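Local coordinates for protein lipoteichoic acid primase (Listeria monocytogenes, PDB 4UOP) that belongs to the sulfatase-like family and is represented here by its extracellular catalytic domain, which holds a magnesium ion, at residues B[75-83]-B[235-243]. Residues are numbered along the deposited sequence; the frame is centred on the assembly and turned at random.
Sequences VKINGQSIT and EIDLPSDLK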
ATOM      1  N   VAL B  75      14.305  16.955  22.882  1.00 25.03           N
ATOM      2  CA  VAL B  75      13.624  18.238  22.792  1.00 27.04           C
ATOM      3  C   VAL B  75      13.286  18.679  24.208  1.00 28.14           C
ATOM      4  O   VAL B  75      12.999  17.847  25.062  1.00 26.53           O
ATOM      5  CB  VAL B  75      12.334  18.090  21.936  1.00 27.10           C
ATOM      6  CG1 VAL B  75      11.300  19.156  22.264  1.00 26.93           C
ATOM      7  CG2 VAL B  75      12.685  18.121  20.448  1.00 27.73           C
ATOM      8  N   LYS B  76      13.346  19.987  24.454  1.00 31.04           N
ATOM      9  CA  LYS B  76      12.904  20.565  25.724  1.00 32.62           C
ATOM     10  C   LYS B  76      11.762  21.536  25.459  1.00 32.94           C
ATOM     11  O   LYS B  76      11.854  22.364  24.555  1.00 32.41           O
ATOM     12  CB  LYS B  76      14.044  21.318  26.403  1.00 35.47           C
ATOM     13  CG  LYS B  76      15.048  20.435  27.103  1.00 39.27           C
ATOM     14  CD  LYS B  76      16.137  21.277  27.745  1.00 42.22           C
ATOM     15  CE  LYS B  76      17.141  20.413  28.484  1.00 44.94           C
ATOM     16  NZ  LYS B  76      16.531  19.687  29.632  1.00 47.61           N
ATOM     17  N   ILE B  77      10.684  21.415  26.234  1.00 34.22           N
ATOM     18  CA  ILE B  77       9.552  22.333  26.165  1.00 37.59           C
ATOM     19  C   ILE B  77       9.572  23.156  27.451  1.00 40.42           C
ATOM     20  O   ILE B  77       9.269  22.634  28.520  1.00 37.49           O
ATOM     21  CB  ILE B  77       8.202  21.583  26.068  1.00 38.78           C
ATOM     22  CG1 ILE B  77       8.170  20.627  24.868  1.00 39.14           C
ATOM     23  CG2 ILE B  77       7.041  22.565  25.989  1.00 38.84           C
ATOM     24  CD1 ILE B  77       8.297  21.286  23.514  1.00 41.12           C
ATOM     25  N   ASN B  78       9.964  24.426  27.346  1.00 45.63           N
ATOM     26  CA  ASN B  78      10.109  25.311  28.510  1.00 47.96           C
ATOM     27  C   ASN B  78      10.939  24.664  29.614  1.00 44.71           C
ATOM     28  O   ASN B  78      10.507  24.574  30.759  1.00 46.46           O
ATOM     29  CB  ASN B  78       8.730  25.728  29.063  1.00 51.36           C
ATOM     30  CG  ASN B  78       7.937  26.590  28.095  1.00 53.87           C
ATOM     31  OD1 ASN B  78       8.483  27.163  27.155  1.00 57.26           O
ATOM     32  ND2 ASN B  78       6.631  26.693  28.333  1.00 56.97           N
ATOM     33  N   GLY B  79      12.118  24.175  29.248  1.00 42.26           N
ATOM     34  CA  GLY B  79      13.004  23.500  30.192  1.00 39.92           C
ATOM     35  C   GLY B  79      12.663  22.053  30.530  1.00 36.92           C
ATOM     36  O   GLY B  79      13.446  21.392  31.205  1.00 39.84           O
ATOM     37  N   GLN B  80      11.515  21.550  30.076  1.00 34.70           N
ATOM     38  CA  GLN B  80      11.094  20.171  30.379  1.00 32.84           C
ATOM     39  C   GLN B  80      11.538  19.208  29.262  1.00 31.23           C
ATOM     40  O   GLN B  80      11.088  19.336  28.119  1.00 30.36           O
ATOM     41  CB  GLN B  80       9.573  20.098  30.525  1.00 34.71           C
ATOM     42  CG  GLN B  80       8.949  21.063  31.535  1.00 34.69           C
ATOM     43  CD  GLN B  80       7.476  21.314  31.263  1.00 34.43           C
ATOM     44  OE1 GLN B  80       6.611  20.651  31.827  1.00 35.03           O
ATOM     45  NE2 GLN B  80       7.185  22.251  30.360  1.00 35.44           N
ATOM     46  N   SER B  81      12.403  18.247  29.593  1.00 29.77           N
ATOM     47  CA  SER B  81      12.890  17.274  28.613  1.00 29.24           C
ATOM     48  C   SER B  81      11.783  16.313  28.232  1.00 28.19           C
ATOM     49  O   SER B  81      11.112  15.756  29.099  1.00 28.53           O
ATOM     50  CB  SER B  81      14.065  16.477  29.171  1.00 30.82           C
ATOM     51  OG  SER B  81      15.210  17.292  29.263  1.00 34.11           O
ATOM     52  N   ILE B  82      11.613  16.088  26.938  1.00 25.53           N
ATOM     53  CA  ILE B  82      10.590  15.167  26.465  1.00 24.94           C
ATOM     54  C   ILE B  82      11.073  13.722  26.574  1.00 23.51           C
ATOM     55  O   ILE B  82      10.309  12.852  26.986  1.00 22.85           O
ATOM     56  CB  ILE B  82      10.174  15.491  25.014  1.00 25.67           C
ATOM     57  CG1 ILE B  82       9.580  16.906  24.939  1.00 26.69           C
ATOM     58  CG2 ILE B  82       9.178  14.468  24.473  1.00 26.36           C
ATOM     59  CD1 ILE B  82       8.348  17.124  25.797  1.00 27.71           C
ATOM     60  N   THR B  83      12.328  13.463  26.194  1.00 22.17           N
ATOM     61  CA  THR B  83      12.883  12.116  26.251  1.00 21.74           C
ATOM     62  C   THR B  83      14.165  12.061  27.078  1.00 21.57           C
ATOM     63  O   THR B  83      15.217  11.706  26.552  1.00 20.96           O
ATOM     64  CB  THR B  83      13.191  11.559  24.831  1.00 21.59           C
ATOM     65  OG1 THR B  83      14.141  12.399  24.179  1.00 21.80           O
ATOM     66  CG2 THR B  83      11.937  11.468  23.978  1.00 22.09           C
ATOM     67  N   GLU B 235       2.759  14.715  32.255  1.00 30.66           N
ATOM     68  CA  GLU B 235       3.728  15.390  33.114  1.00 32.40           C
ATOM     69  C   GLU B 235       4.356  16.629  32.501  1.00 29.78           C
ATOM     70  O   GLU B 235       5.109  17.332  33.175  1.00 31.65           O
ATOM     71  CB  GLU B 235       4.819  14.401  33.539  1.00 36.16           C
ATOM     72  CG  GLU B 235       4.323  13.360  34.528  1.00 40.56           C
ATOM     73  CD  GLU B 235       5.416  12.414  34.992  1.00 44.20           C
ATOM     74  OE1 GLU B 235       6.605  12.635  34.668  1.00 47.20           O
ATOM     75  OE2 GLU B 235       5.074  11.435  35.691  1.00 53.58           O
ATOM     76  N   ILE B 236       4.059  16.905  31.239  1.00 27.41           N
ATOM     77  CA  ILE B 236       4.561  18.104  30.585  1.00 27.67           C
ATOM     78  C   ILE B 236       3.510  19.209  30.682  1.00 28.63           C
ATOM     79  O   ILE B 236       2.369  19.020  30.267  1.00 27.58           O
ATOM     80  CB  ILE B 236       4.895  17.823  29.102  1.00 26.97           C
ATOM     81  CG1 ILE B 236       5.868  16.640  28.984  1.00 26.14           C
ATOM     82  CG2 ILE B 236       5.469  19.057  28.420  1.00 26.59           C
ATOM     83  CD1 ILE B 236       7.165  16.806  29.745  1.00 26.36           C
ATOM     84  N   ASP B 237       3.887  20.343  31.260  1.00 29.97           N
ATOM     85  CA  ASP B 237       3.034  21.532  31.228  1.00 35.33           C
ATOM     86  C   ASP B 237       3.226  22.196  29.858  1.00 32.08           C
ATOM     87  O   ASP B 237       4.276  22.773  29.585  1.00 32.44           O
ATOM     88  CB  ASP B 237       3.387  22.494  32.369  1.00 39.39           C
ATOM     89  CG  ASP B 237       2.580  23.792  32.321  1.00 46.70           C
ATOM     90  OD1 ASP B 237       1.374  23.751  31.977  1.00 49.34           O
ATOM     91  OD2 ASP B 237       3.160  24.859  32.633  1.00 53.31           O
ATOM     92  N   LEU B 238       2.213  22.087  29.006  1.00 28.58           N
ATOM     93  CA  LEU B 238       2.342  22.481  27.603  1.00 27.86           C
ATOM     94  C   LEU B 238       2.049  23.970  27.419  1.00 27.47           C
ATOM     95  O   LEU B 238       1.101  24.476  28.018  1.00 26.33           O
ATOM     96  CB  LEU B 238       1.361  21.698  26.738  1.00 26.47           C
ATOM     97  CG  LEU B 238       1.635  20.213  26.502  1.00 27.13           C
ATOM     98  CD1 LEU B 238       0.461  19.587  25.781  1.00 27.59           C
ATOM     99  CD2 LEU B 238       2.900  20.021  25.695  1.00 27.17           C
ATOM    100  N   PRO B 239       2.834  24.658  26.582  1.00 27.49           N
ATOM    101  CA  PRO B 239       2.446  26.033  26.190  1.00 28.13           C
ATOM    102  C   PRO B 239       1.189  26.049  25.320  1.00 27.32           C
ATOM    103  O   PRO B 239       0.821  25.019  24.748  1.00 26.12           O
ATOM    104  CB  PRO B 239       3.655  26.547  25.425  1.00 28.54           C
ATOM    105  CG  PRO B 239       4.442  25.343  25.025  1.00 29.91           C
ATOM    106  CD  PRO B 239       4.137  24.259  26.013  1.00 28.42           C
ATOM    107  N   SER B 240       0.534  27.203  25.212  1.00 25.49           N
ATOM    108  CA  SER B 240      -0.788  27.261  24.577  1.00 25.23           C
ATOM    109  C   SER B 240      -0.765  26.928  23.088  1.00 26.72           C
ATOM    110  O   SER B 240      -1.785  26.513  22.528  1.00 28.53           O
ATOM    111  CB  SER B 240      -1.430  28.641  24.791  1.00 24.84           C
ATOM    112  OG  SER B 240      -0.763  29.627  24.019  1.00 24.07           O
ATOM    113  N   ASP B 241       0.381  27.099  22.437  1.00 27.20           N
ATOM    114  CA  ASP B 241       0.467  26.699  21.044  1.00 28.03           C
ATOM    115  C   ASP B 241       0.656  25.184  20.856  1.00 27.60           C
ATOM    116  O   ASP B 241       0.678  24.724  19.722  1.00 27.58           O
ATOM    117  CB  ASP B 241       1.503  27.512  20.276  1.00 28.85           C
ATOM    118  CG  ASP B 241       2.925  27.276  20.714  1.00 30.39           C
ATOM    119  OD1 ASP B 241       3.210  26.398  21.552  1.00 32.60           O
ATOM    120  OD2 ASP B 241       3.784  28.028  20.218  1.00 32.59           O
ATOM    121  N   LEU B 242       0.743  24.436  21.958  1.00 26.33           N
ATOM    122  CA  LEU B 242       0.715  22.968  21.923  1.00 27.46           C
ATOM    123  C   LEU B 242      -0.468  22.305  22.626  1.00 28.55           C
ATOM    124  O   LEU B 242      -0.848  21.186  22.282  1.00 27.09           O
ATOM    125  CB  LEU B 242       1.966  22.425  22.561  1.00 26.41           C
ATOM    126  CG  LEU B 242       3.220  22.613  21.724  1.00 26.92           C
ATOM    127  CD1 LEU B 242       4.449  22.276  22.536  1.00 27.48           C
ATOM    128  CD2 LEU B 242       3.151  21.771  20.464  1.00 28.10           C
ATOM    129  N   LYS B 243      -1.093  22.992  23.573  1.00 31.47           N
ATOM    130  CA  LYS B 243      -2.051  22.342  24.438  1.00 33.28           C
ATOM    131  C   LYS B 243      -3.231  21.956  23.559  1.00 32.04           C
ATOM    132  O   LYS B 243      -3.633  22.726  22.693  1.00 31.77           O
ATOM    133  CB  LYS B 243      -2.489  23.259  25.592  1.00 37.25           C
ATOM    134  CG  LYS B 243      -3.139  22.519  26.763  1.00 39.81           C
ATOM    135  CD  LYS B 243      -3.592  23.465  27.856  1.00 43.33           C
ATOM    136  CE  LYS B 243      -2.464  23.813  28.809  1.00 46.30           C
ATOM    137  NZ  LYS B 243      -2.369  22.869  29.954  1.00 50.17           N
TER
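Gln-80 of a two-stranded β-hairpin, closed by a type I' turn from Ile-77 to Gln-80, faces the irregular 235-243 loop, its CA lying 6.9 Å from that of Ile-236. The hairpin is short: strands 76-77 and 80-81 pair antiparallel, and the loop leads into helix 246-271 of the sulfatase-family domain. The two polar bonds between the segments come from one carboxamide, which reads the backbone of Asp-237 at both ends. Asp-237 N donates to Gln-80 OE1 at 2.8 Å, in the carbonyl plane and on a lone pair, while Gln-80 NE2 gives Asp-237 O a nearly straight bond of 3.1 Å (178° at the hydrogen). NE2 also reaches back to Ile-77 O at 2.8 Å, from the face opposite to that met by Gln-80 N; three bonds thus fix the rotation of the amide. Apolar side chains complete the contact. With chi1 at -56°, Ile-77 sets CG2 anti to its backbone N and against Pro-239, the two side chains crossing at about a right angle, while its other branch meets Leu-242 tip to tip, CD1 to CD1 at 4.1 Å. Tyr-300 also touches Ile-77, Pro-239 and Leu-242. Next to this group, the side chains of Ile-82 and Ile-236 cross at about a right angle, with Ile-82 CD1 4.1 Å from Ile-236 CG1. Packing is tightest where Ile-77 CG2 presses on Pro-239 CD at 3.4 Å, closer than usual for two carbons.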